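Side-chain contacts in L-methionine gamma-lyase (Fusobacterium nucleatum subsp. nucleatum, PDB 6LXU), which is a pyridoxal-phosphate-dependent enzyme of the Cys/Met metabolism family, with an aminotransferase-like fold and four copies of its chain in the assembly: residues Gly12-His17 with Ala75-Gly80; Thr68-Lys73 with Gln251-Ile256; Pro193-Pro198 with Ile265-His270; Gly223-Arg228 with Asp233-Val238. One frame throughout, in Å; residues are numbered along the deposited sequence.

Interaction 1 of 4, residues Gly12-His17 with Ala75-Gly80; sequences GTTAIH and AALEEG
Thr14 lays its methyl CG2 against two side chains of the segment Ala75-Gly80: Ala76, with CG2 3.9 Å from Ala76 CB, and Leu77, with CG2 4.0 Å from Leu77 CD2. This is helix-to-helix packing, in which the short N-terminal helix 11-17 rests on the last turn of helix 65-78, within the Schellman motif that ends it. Glu79 is the C-prime residue of the motif, with positive phi; Gly80 N returns to Ala75 O at 3.0 Å, and the bond from Glu79 N to Ala76 O is weak.

Threonine suits its place because its two branches do different work. With chi1 at -60°, CG2 stands anti to the backbone N and reaches across to the other helix, while OG1 lies beside its own backbone N and is hydrogen-bonded to Gly10 O, one turn back. The touching surface is therefore apolar although the residue is not. Ala76 is small enough to let the helices come close; between the two segments the nearest CA atoms are those of Ala15 and Leu77, 6.9 Å apart. The Leu77 side chain and that of Thr14 slide past each other in opposite directions, which carries the leucine end on to Ala15. Its CD2 lies 4.2 Å from Ala15 CB and 4.1 Å from Ala15 N.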
# COMPACT_ATOMS: atom_id res chain seq x y z
N GLY A 12 3.04 -25.57 7.01
CA GLY A 12 3.43 -24.23 7.46
C GLY A 12 4.76 -23.80 6.86
O GLY A 12 4.91 -22.69 6.35
N THR A 13 5.75 -24.70 6.90
CA THR A 13 7.04 -24.42 6.28
C THR A 13 6.86 -24.05 4.81
O THR A 13 7.46 -23.09 4.31
CB THR A 13 7.95 -25.64 6.42
OG1 THR A 13 8.04 -25.95 7.81
CG2 THR A 13 9.32 -25.37 5.84
N THR A 14 6.04 -24.83 4.13
CA THR A 14 5.78 -24.62 2.71
C THR A 14 5.08 -23.28 2.44
O THR A 14 5.49 -22.51 1.58
CB THR A 14 4.97 -25.80 2.13
OG1 THR A 14 5.73 -27.00 2.30
CG2 THR A 14 4.66 -25.63 0.65
N ALA A 15 4.02 -23.02 3.18
CA ALA A 15 3.29 -21.76 2.99
C ALA A 15 4.20 -20.56 3.22
O ALA A 15 4.10 -19.56 2.51
CB ALA A 15 2.08 -21.70 3.90
N ILE A 16 5.05 -20.65 4.24
CA ILE A 16 5.93 -19.55 4.59
C ILE A 16 7.05 -19.38 3.56
O ILE A 16 7.36 -18.25 3.17
CB ILE A 16 6.48 -19.74 6.02
CG1 ILE A 16 5.34 -19.58 7.03
CG2 ILE A 16 7.61 -18.75 6.30
CD1 ILE A 16 5.65 -20.10 8.41
N HIS A 17 7.68 -20.48 3.17
CA HIS A 17 8.94 -20.41 2.41
C HIS A 17 8.87 -20.77 0.93
O HIS A 17 9.77 -20.36 0.19
CB HIS A 17 10.00 -21.27 3.07
CG HIS A 17 10.46 -20.75 4.39
ND1 HIS A 17 11.31 -19.66 4.51
CD2 HIS A 17 10.17 -21.14 5.66
CE1 HIS A 17 11.53 -19.43 5.79
NE2 HIS A 17 10.87 -20.32 6.51
N ALA A 75 0.89 -23.26 -6.06
CA ALA A 75 1.22 -24.50 -6.75
C ALA A 75 1.88 -25.50 -5.79
O ALA A 75 1.56 -26.69 -5.82
CB ALA A 75 2.11 -24.23 -7.94
N ALA A 76 2.80 -25.03 -4.95
CA ALA A 76 3.44 -25.92 -3.98
C ALA A 76 2.43 -26.49 -3.00
O ALA A 76 2.50 -27.69 -2.64
CB ALA A 76 4.56 -25.19 -3.25
N LEU A 77 1.49 -25.67 -2.53
CA LEU A 77 0.49 -26.12 -1.58
C LEU A 77 -0.47 -27.15 -2.15
O LEU A 77 -0.84 -28.09 -1.45
CB LEU A 77 -0.29 -24.93 -1.01
CG LEU A 77 0.53 -24.01 -0.10
CD1 LEU A 77 -0.21 -22.70 0.13
CD2 LEU A 77 0.86 -24.66 1.24
N GLU A 78 -0.87 -26.98 -3.41
CA GLU A 78 -1.74 -27.94 -4.09
C GLU A 78 -0.98 -29.12 -4.71
O GLU A 78 -1.59 -30.05 -5.23
CB GLU A 78 -2.55 -27.23 -5.19
CG GLU A 78 -3.63 -26.30 -4.67
CD GLU A 78 -4.86 -26.99 -4.09
OE1 GLU A 78 -4.94 -28.25 -4.07
OE2 GLU A 78 -5.76 -26.26 -3.60
N GLU A 79 0.35 -29.04 -4.68
CA GLU A 79 1.23 -30.05 -5.29
C GLU A 79 0.97 -30.19 -6.79
O GLU A 79 0.92 -31.30 -7.34
CB GLU A 79 1.16 -31.38 -4.53
CG GLU A 79 1.58 -31.23 -3.08
CD GLU A 79 1.55 -32.53 -2.31
OE1 GLU A 79 1.98 -33.57 -2.85
OE2 GLU A 79 1.10 -32.50 -1.15
N GLY A 80 0.81 -29.04 -7.45
CA GLY A 80 0.74 -28.97 -8.89
C GLY A 80 1.95 -28.30 -9.51
O GLY A 80 2.80 -27.75 -8.82

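Interaction 2 of 4, residues Thr68-Lys73 with Gln251-Ile256; sequences TVLENK and QEAYYI
While Leu70 packs on Ile256, the aromatic rings of helix 250-260 take other directions: one face of the Tyr255 ring carries the amide nitrogen NE2 of Gln251, 3.4 Å above the plane and displaced toward the rim, and the Tyr254 side chain sets off away from Thr68-Lys73. That NE2 is also hydrogen-bonded to Tyr255 OH of the second subunit, so this side of the helix serves the subunit interface.

The side turned to helix 65-78 is wholly aliphatic. Leu70 has CG anti to its backbone N (chi1 174°), which directs both methyls at the opposite helix, and the side chains of Leu70 and Ile256 meet at a slant. The leucine fork straddles the isoleucine branch point: CD1 and CD2 are each 4.1 Å from Ile256 CB, CD1 lies 3.6 Å from Ile256 CG2, and CD2 lies 3.8 Å from Ile256 CD1. In this aminotransferase-like fold the contact is a buried helix-helix seam, and branched residues fill it from both sides. Ala253, one turn before Ile256, has only a methyl to offer, so Leu70 CD2 comes within 4.1 Å of Ala253 CA. Ile257 and Leu260 of the same helix also touch Leu70.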
# COMPACT_ATOMS: atom_id res chain seq x y z
N THR A 68 4.57 -13.86 -9.15
CA THR A 68 5.19 -15.17 -9.37
C THR A 68 5.40 -15.94 -8.07
O THR A 68 5.17 -17.15 -8.01
CB THR A 68 6.52 -15.02 -10.11
OG1 THR A 68 6.23 -14.52 -11.41
CG2 THR A 68 7.27 -16.35 -10.23
N VAL A 69 5.84 -15.25 -7.02
CA VAL A 69 6.02 -15.90 -5.72
C VAL A 69 4.71 -16.49 -5.22
O VAL A 69 4.67 -17.63 -4.78
CB VAL A 69 6.64 -14.95 -4.71
CG1 VAL A 69 6.61 -15.53 -3.30
CG2 VAL A 69 8.06 -14.64 -5.12
N LEU A 70 3.64 -15.71 -5.33
CA LEU A 70 2.33 -16.19 -4.93
C LEU A 70 1.90 -17.42 -5.73
O LEU A 70 1.39 -18.39 -5.19
CB LEU A 70 1.30 -15.07 -5.08
CG LEU A 70 -0.16 -15.44 -4.84
CD1 LEU A 70 -0.36 -16.00 -3.44
CD2 LEU A 70 -1.04 -14.22 -5.06
N GLU A 71 2.09 -17.33 -7.04
CA GLU A 71 1.75 -18.42 -7.94
C GLU A 71 2.50 -19.70 -7.58
O GLU A 71 1.93 -20.79 -7.53
CB GLU A 71 2.04 -18.01 -9.37
CG GLU A 71 1.04 -16.96 -9.86
CD GLU A 71 1.37 -16.32 -11.18
OE1 GLU A 71 2.52 -16.40 -11.65
OE2 GLU A 71 0.45 -15.69 -11.76
N ASN A 72 3.80 -19.56 -7.35
CA ASN A 72 4.62 -20.71 -6.96
C ASN A 72 4.18 -21.30 -5.62
O ASN A 72 4.20 -22.53 -5.45
CB ASN A 72 6.10 -20.31 -6.86
CG ASN A 72 6.72 -19.99 -8.19
OD1 ASN A 72 6.23 -20.37 -9.22
ND2 ASN A 72 7.86 -19.30 -8.15
N LYS A 73 3.80 -20.45 -4.69
CA LYS A 73 3.35 -20.89 -3.37
C LYS A 73 2.08 -21.71 -3.46
O LYS A 73 1.99 -22.78 -2.86
CB LYS A 73 3.11 -19.72 -2.42
CG LYS A 73 4.37 -19.16 -1.81
CD LYS A 73 4.12 -18.00 -0.87
CE LYS A 73 5.44 -17.42 -0.39
NZ LYS A 73 6.19 -18.37 0.46
N GLN A 251 0.25 -5.06 -5.02
CA GLN A 251 -0.05 -4.86 -3.59
C GLN A 251 -0.89 -6.00 -3.05
O GLN A 251 -0.63 -6.53 -1.96
CB GLN A 251 -0.79 -3.54 -3.36
CG GLN A 251 -1.13 -3.31 -1.90
CD GLN A 251 0.10 -3.18 -1.03
OE1 GLN A 251 1.01 -2.41 -1.37
NE2 GLN A 251 0.15 -3.91 0.09
N GLU A 252 -1.93 -6.38 -3.80
CA GLU A 252 -2.78 -7.48 -3.38
C GLU A 252 -2.03 -8.81 -3.39
O GLU A 252 -2.23 -9.62 -2.49
CB GLU A 252 -4.07 -7.55 -4.19
CG GLU A 252 -5.08 -6.48 -3.79
CD GLU A 252 -4.81 -5.09 -4.35
OE1 GLU A 252 -4.15 -4.99 -5.42
OE2 GLU A 252 -5.30 -4.08 -3.78
N ALA A 253 -1.16 -9.03 -4.37
CA ALA A 253 -0.32 -10.22 -4.35
C ALA A 253 0.50 -10.28 -3.05
O ALA A 253 0.59 -11.34 -2.42
CB ALA A 253 0.58 -10.28 -5.57
N TYR A 254 1.08 -9.15 -2.66
CA TYR A 254 1.84 -9.08 -1.41
C TYR A 254 0.94 -9.39 -0.21
O TYR A 254 1.33 -10.17 0.67
CB TYR A 254 2.56 -7.72 -1.25
CG TYR A 254 3.35 -7.74 0.02
CD1 TYR A 254 4.54 -8.45 0.10
CD2 TYR A 254 2.85 -7.17 1.19
CE1 TYR A 254 5.21 -8.59 1.29
CE2 TYR A 254 3.52 -7.30 2.39
CZ TYR A 254 4.69 -8.04 2.44
OH TYR A 254 5.37 -8.27 3.63
N TYR A 255 -0.24 -8.78 -0.15
CA TYR A 255 -1.16 -9.07 0.95
C TYR A 255 -1.45 -10.57 1.07
O TYR A 255 -1.54 -11.09 2.18
CB TYR A 255 -2.47 -8.31 0.79
CG TYR A 255 -2.50 -6.85 1.22
CD1 TYR A 255 -2.10 -6.45 2.49
CD2 TYR A 255 -3.09 -5.90 0.39
CE1 TYR A 255 -2.22 -5.13 2.88
CE2 TYR A 255 -3.21 -4.57 0.79
CZ TYR A 255 -2.77 -4.20 2.05
OH TYR A 255 -2.86 -2.88 2.48
N ILE A 256 -1.61 -11.25 -0.06
CA ILE A 256 -1.93 -12.68 -0.01
C ILE A 256 -0.70 -13.49 0.42
O ILE A 256 -0.83 -14.39 1.25
CB ILE A 256 -2.47 -13.21 -1.35
CG1 ILE A 256 -3.70 -12.42 -1.81
CG2 ILE A 256 -2.82 -14.69 -1.22
CD1 ILE A 256 -3.95 -12.52 -3.30

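Interaction 3 of 4, residues Pro193-Pro198 with Ile265-His270; sequences PYMQKP and IRMERH
Tyr194 runs alongside Met267, the two side chains pointing in opposite directions, and its outer end reaches Glu268. Its CB begins the contact 3.9 Å from Met267 CG; its CG, held anti to the backbone N (chi1 179°), is 3.5 Å from Met267 CB. That methylene sits over one face of the ring in a CH-pi contact, 3.6 Å from the ring centroid and 17° off the normal. Farther out, CE1, CZ and the hydroxyl come up to Glu268 CG, but Glu268 was modelled in two conformers and the OH-to-CG separation is implausibly short, so the detail of this approach is doubtful. The charged end of Glu268 has its partner outside the two segments, in Arg269 of the second subunit.

A tyrosine suits this partly buried place by offering a broad face to an aliphatic chain. Methionine suits it by flexibility: Met267 is bent at chi2 and chi3, so that while CB serves the ring its CE meets Met195 CE at 3.4 Å, tighter than usual for two methyls. These two side chains cross at about a right angle.

The contact joins the short helix 192-195 to helix 263-282. Phe263 and Cys271 of the longer helix extend it along Tyr194 and Met195, while behind it Pro193 packs on Leu77 and Glu78 of helix 65-78 and on His208 of strand 205-209.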
# COMPACT_ATOMS: atom_id res chain seq x y z
N PRO A 193 -6.08 -26.11 0.35
CA PRO A 193 -5.11 -27.22 0.34
C PRO A 193 -4.72 -27.73 1.72
O PRO A 193 -4.05 -28.78 1.79
CB PRO A 193 -3.91 -26.65 -0.41
CG PRO A 193 -4.08 -25.18 -0.35
CD PRO A 193 -5.54 -24.91 -0.31
N TYR A 194 -5.10 -27.07 2.80
CA TYR A 194 -4.97 -27.64 4.14
C TYR A 194 -5.82 -28.90 4.31
O TYR A 194 -5.42 -29.81 5.05
CB TYR A 194 -5.34 -26.58 5.20
CG TYR A 194 -5.29 -27.02 6.64
CD1 TYR A 194 -4.10 -26.92 7.35
CD2 TYR A 194 -6.41 -27.46 7.30
CE1 TYR A 194 -4.02 -27.26 8.68
CE2 TYR A 194 -6.35 -27.84 8.64
CZ TYR A 194 -5.14 -27.75 9.31
OH TYR A 194 -5.04 -28.10 10.63
N MET A 195 -6.98 -28.95 3.66
CA MET A 195 -7.88 -30.09 3.80
C MET A 195 -7.93 -31.01 2.60
O MET A 195 -8.16 -32.21 2.78
CB MET A 195 -9.30 -29.63 4.11
CG MET A 195 -9.37 -28.96 5.46
SD MET A 195 -10.97 -28.25 5.86
CE MET A 195 -10.54 -26.51 5.97
N GLN A 196 -7.78 -30.49 1.38
CA GLN A 196 -8.11 -31.26 0.19
C GLN A 196 -7.18 -30.83 -0.92
O GLN A 196 -6.97 -29.63 -1.10
CB GLN A 196 -9.56 -30.94 -0.16
CG GLN A 196 -10.21 -31.69 -1.29
CD GLN A 196 -11.70 -31.44 -1.31
OE1 GLN A 196 -12.48 -32.25 -0.80
NE2 GLN A 196 -12.11 -30.30 -1.87
N LYS A 197 -6.61 -31.80 -1.65
CA LYS A 197 -5.70 -31.53 -2.75
C LYS A 197 -6.20 -32.25 -4.00
O LYS A 197 -5.81 -33.40 -4.29
CB LYS A 197 -4.26 -31.92 -2.40
CG LYS A 197 -3.70 -31.13 -1.22
CD LYS A 197 -2.19 -31.26 -1.11
CE LYS A 197 -1.66 -30.71 0.20
NZ LYS A 197 -0.19 -30.47 0.16
N PRO A 198 -7.13 -31.62 -4.72
CA PRO A 198 -7.80 -32.32 -5.82
C PRO A 198 -6.87 -32.88 -6.89
O PRO A 198 -7.20 -33.92 -7.50
CB PRO A 198 -8.75 -31.24 -6.38
CG PRO A 198 -9.03 -30.35 -5.22
CD PRO A 198 -7.73 -30.29 -4.48
N ILE A 265 -1.65 -22.15 10.64
CA ILE A 265 -2.20 -21.94 11.97
C ILE A 265 -3.60 -21.35 11.92
O ILE A 265 -4.41 -21.63 12.80
CB ILE A 265 -1.26 -21.12 12.90
CG1 ILE A 265 -0.80 -19.80 12.29
CG2 ILE A 265 -0.08 -22.00 13.31
CD1 ILE A 265 -0.14 -18.85 13.28
N ARG A 266 -3.90 -20.53 10.91
CA ARG A 266 -5.26 -20.03 10.76
C ARG A 266 -6.21 -21.18 10.48
O ARG A 266 -7.24 -21.32 11.13
CB ARG A 266 -5.37 -18.98 9.65
CG ARG A 266 -4.73 -17.64 10.03
CD ARG A 266 -4.96 -16.54 9.00
NE ARG A 266 -4.30 -16.78 7.71
CZ ARG A 266 -4.89 -17.24 6.60
NH1 ARG A 266 -6.19 -17.56 6.59
NH2 ARG A 266 -4.18 -17.41 5.50
N MET A 267 -5.88 -22.02 9.51
CA MET A 267 -6.79 -23.13 9.18
C MET A 267 -6.98 -24.07 10.36
O MET A 267 -8.09 -24.56 10.60
CB MET A 267 -6.31 -23.90 7.95
CG MET A 267 -6.32 -23.09 6.66
SD MET A 267 -7.81 -22.13 6.34
CE MET A 267 -9.03 -23.43 6.28
N GLU A 268 -5.90 -24.33 11.10
CA GLU A 268 -6.00 -25.19 12.29
C GLU A 268 -6.98 -24.62 13.30
O GLU A 268 -7.84 -25.33 13.82
CB GLU A 268 -4.62 -25.42 12.91
CG GLU A 268 -3.82 -26.42 12.12
CD GLU A 268 -2.43 -26.66 12.61
OE1 GLU A 268 -1.99 -25.95 13.53
OE2 GLU A 268 -1.79 -27.59 12.04
N ARG A 269 -6.89 -23.32 13.57
CA ARG A 269 -7.78 -22.69 14.55
C ARG A 269 -9.20 -22.55 14.01
O ARG A 269 -10.16 -22.76 14.75
CB ARG A 269 -7.20 -21.34 14.97
CG ARG A 269 -8.03 -20.59 16.00
CD ARG A 269 -8.32 -21.40 17.26
NE ARG A 269 -7.11 -21.96 17.87
CZ ARG A 269 -6.42 -21.42 18.87
NH1 ARG A 269 -6.81 -20.27 19.41
NH2 ARG A 269 -5.36 -22.04 19.35
N HIS A 270 -9.34 -22.20 12.74
CA HIS A 270 -10.66 -22.16 12.11
C HIS A 270 -11.40 -23.50 12.33
O HIS A 270 -12.55 -23.53 12.77
CB HIS A 270 -10.57 -21.96 10.58
CG HIS A 270 -10.38 -20.54 10.11
ND1 HIS A 270 -11.29 -19.54 10.33
CD2 HIS A 270 -9.42 -20.00 9.31
CE1 HIS A 270 -10.87 -18.43 9.73
NE2 HIS A 270 -9.74 -18.68 9.09

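Interaction 4 of 4, residues Gly223-Arg228 with Asp233-Val238; sequences GLVVTR and DQIRFV
A buried strand-to-helix contact, made of methyl groups alone, joins strand 223-227 to helix 229-244, which follows it in the chain after Arg228. Val225 and Ile235 reach toward each other tip to tip, with Val225 CG1 4.1 Å from Ile235 CD1. The same CD1 lies 4.3 Å from Thr227 CG2, so one isoleucine methyl serves two strand residues that are two positions apart and face the same side.

Beta-branched residues suit an extended strand, and Val225 uses the branch anti to its backbone N (chi1 178°) to meet the helix. Strand 223-227 runs antiparallel to both its neighbours, 82-86 and 205-209, in the seven-stranded mixed sheet familiar from the large domain of aminotransferase-like enzymes. Leu224 and Val226 face the other side of the sheet and pack on helix 65-78. Thr227 divides its roles: CG2 turns to Ile235, and OG1 is hydrogen-bonded to Asp204 O. Arg228, at the N-cap position of the helix, forms a salt bridge with Asp204 OD1. Ile235 has the length to span the gap, its CA being 8.9 Å from Val225 CA. Met86 of strand 82-86 and Thr96 of helix 89-100 touch both Val225 and Ile235.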
# COMPACT_ATOMS: atom_id res chain seq x y z
N GLY A 223 -8.02 -14.40 -7.14
CA GLY A 223 -8.21 -15.79 -7.54
C GLY A 223 -6.88 -16.44 -7.86
O GLY A 223 -5.90 -15.77 -8.18
N LEU A 224 -6.88 -17.78 -7.79
CA LEU A 224 -5.69 -18.57 -8.10
C LEU A 224 -6.10 -19.81 -8.86
O LEU A 224 -7.17 -20.38 -8.63
CB LEU A 224 -4.93 -18.96 -6.84
CG LEU A 224 -4.37 -17.81 -6.01
CD1 LEU A 224 -3.97 -18.25 -4.62
CD2 LEU A 224 -3.21 -17.15 -6.72
N VAL A 225 -5.22 -20.23 -9.77
CA VAL A 225 -5.37 -21.47 -10.53
C VAL A 225 -4.11 -22.29 -10.35
O VAL A 225 -3.02 -21.73 -10.39
CB VAL A 225 -5.58 -21.17 -12.03
CG1 VAL A 225 -5.70 -22.46 -12.85
CG2 VAL A 225 -6.79 -20.28 -12.26
N VAL A 226 -4.26 -23.61 -10.18
CA VAL A 226 -3.11 -24.53 -10.21
C VAL A 226 -3.41 -25.65 -11.19
O VAL A 226 -4.47 -26.26 -11.15
CB VAL A 226 -2.78 -25.12 -8.84
CG1 VAL A 226 -1.54 -26.02 -8.94
CG2 VAL A 226 -2.51 -24.00 -7.83
N THR A 227 -2.44 -25.91 -12.07
CA THR A 227 -2.57 -26.98 -13.05
C THR A 227 -1.19 -27.33 -13.62
O THR A 227 -0.17 -26.81 -13.19
CB THR A 227 -3.61 -26.60 -14.13
OG1 THR A 227 -3.86 -27.71 -14.99
CG2 THR A 227 -3.17 -25.43 -14.98
N ARG A 228 -1.19 -28.23 -14.61
CA ARG A 228 0.04 -28.61 -15.31
C ARG A 228 0.55 -27.43 -16.13
O ARG A 228 -0.25 -26.59 -16.59
CB ARG A 228 -0.19 -29.77 -16.28
CG ARG A 228 -0.73 -31.04 -15.69
CD ARG A 228 -1.02 -32.07 -16.78
NE ARG A 228 -2.11 -31.77 -17.72
CZ ARG A 228 -3.41 -32.11 -17.57
NH1 ARG A 228 -3.84 -32.70 -16.46
NH2 ARG A 228 -4.28 -31.82 -18.53
N ASP A 233 0.12 -22.27 -19.04
CA ASP A 233 0.62 -21.28 -20.00
C ASP A 233 -0.50 -20.80 -20.92
O ASP A 233 -0.54 -19.62 -21.28
CB ASP A 233 1.77 -21.86 -20.83
CG ASP A 233 3.03 -22.10 -20.01
OD1 ASP A 233 3.13 -21.62 -18.87
OD2 ASP A 233 3.96 -22.78 -20.54
N GLN A 234 -1.40 -21.69 -21.31
CA GLN A 234 -2.57 -21.28 -22.11
C GLN A 234 -3.52 -20.39 -21.32
O GLN A 234 -4.01 -19.38 -21.82
CB GLN A 234 -3.33 -22.50 -22.64
CG GLN A 234 -2.52 -23.36 -23.60
CD GLN A 234 -2.05 -22.60 -24.81
OE1 GLN A 234 -2.83 -21.88 -25.45
NE2 GLN A 234 -0.76 -22.72 -25.13
N ILE A 235 -3.80 -20.75 -20.07
CA ILE A 235 -4.69 -19.92 -19.23
C ILE A 235 -4.07 -18.52 -19.04
O ILE A 235 -4.78 -17.51 -19.13
CB ILE A 235 -5.01 -20.62 -17.91
CG1 ILE A 235 -5.80 -21.91 -18.17
CG2 ILE A 235 -5.82 -19.69 -17.00
CD1 ILE A 235 -5.88 -22.81 -16.97
N ARG A 236 -2.76 -18.45 -18.82
CA ARG A 236 -2.07 -17.18 -18.67
C ARG A 236 -2.08 -16.35 -19.95
O ARG A 236 -2.42 -15.16 -19.92
CB ARG A 236 -0.62 -17.39 -18.24
CG ARG A 236 0.19 -16.12 -18.08
CD ARG A 236 1.66 -16.41 -17.84
NE ARG A 236 1.86 -17.13 -16.59
CZ ARG A 236 1.93 -16.59 -15.38
NH1 ARG A 236 1.88 -15.26 -15.22
NH2 ARG A 236 2.08 -17.38 -14.33
N PHE A 237 -1.65 -16.95 -21.05
CA PHE A 237 -1.41 -16.20 -22.28
C PHE A 237 -2.61 -16.06 -23.20
O PHE A 237 -2.52 -15.34 -24.19
CB PHE A 237 -0.20 -16.78 -23.02
CG PHE A 237 1.11 -16.63 -22.27
CD1 PHE A 237 1.54 -15.40 -21.79
CD2 PHE A 237 1.92 -17.73 -22.05
CE1 PHE A 237 2.75 -15.26 -21.11
CE2 PHE A 237 3.14 -17.60 -21.39
CZ PHE A 237 3.55 -16.37 -20.92
N VAL A 238 -3.71 -16.73 -22.88
CA VAL A 238 -4.96 -16.58 -23.62
C VAL A 238 -6.04 -16.00 -22.70
O VAL A 238 -6.47 -14.84 -22.87
CB VAL A 238 -5.41 -17.90 -24.28
CG1 VAL A 238 -6.73 -17.70 -25.02
CG2 VAL A 238 -4.33 -18.42 -25.23

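Helix 65-78 ties the set together. It supplies one segment each to interactions 1 and 2, whose centres are 12 Å apart; Lys73 NZ, from a side chain modelled in two conformers, probably bonds Ala15 O at 3.2 Å and, weakly, Ile16 O. Interaction 3 joins interaction 1 through the salt bridge from Lys197 NZ to Glu79 OE2, 2.7 Å. Interaction 4 meets interaction 2 through Glu71 OE1 and Arg236 NH2, 2.9 Å, and interaction 1 where Val226 CG1 packs 3.7 Å from Gly80 CA. Interactions 3 and 4 lie farthest apart, centres about 23 Å. Lys212 carries the pyridoxal phosphate; its neighbour Tyr213 is touched by Met267 of interaction 3.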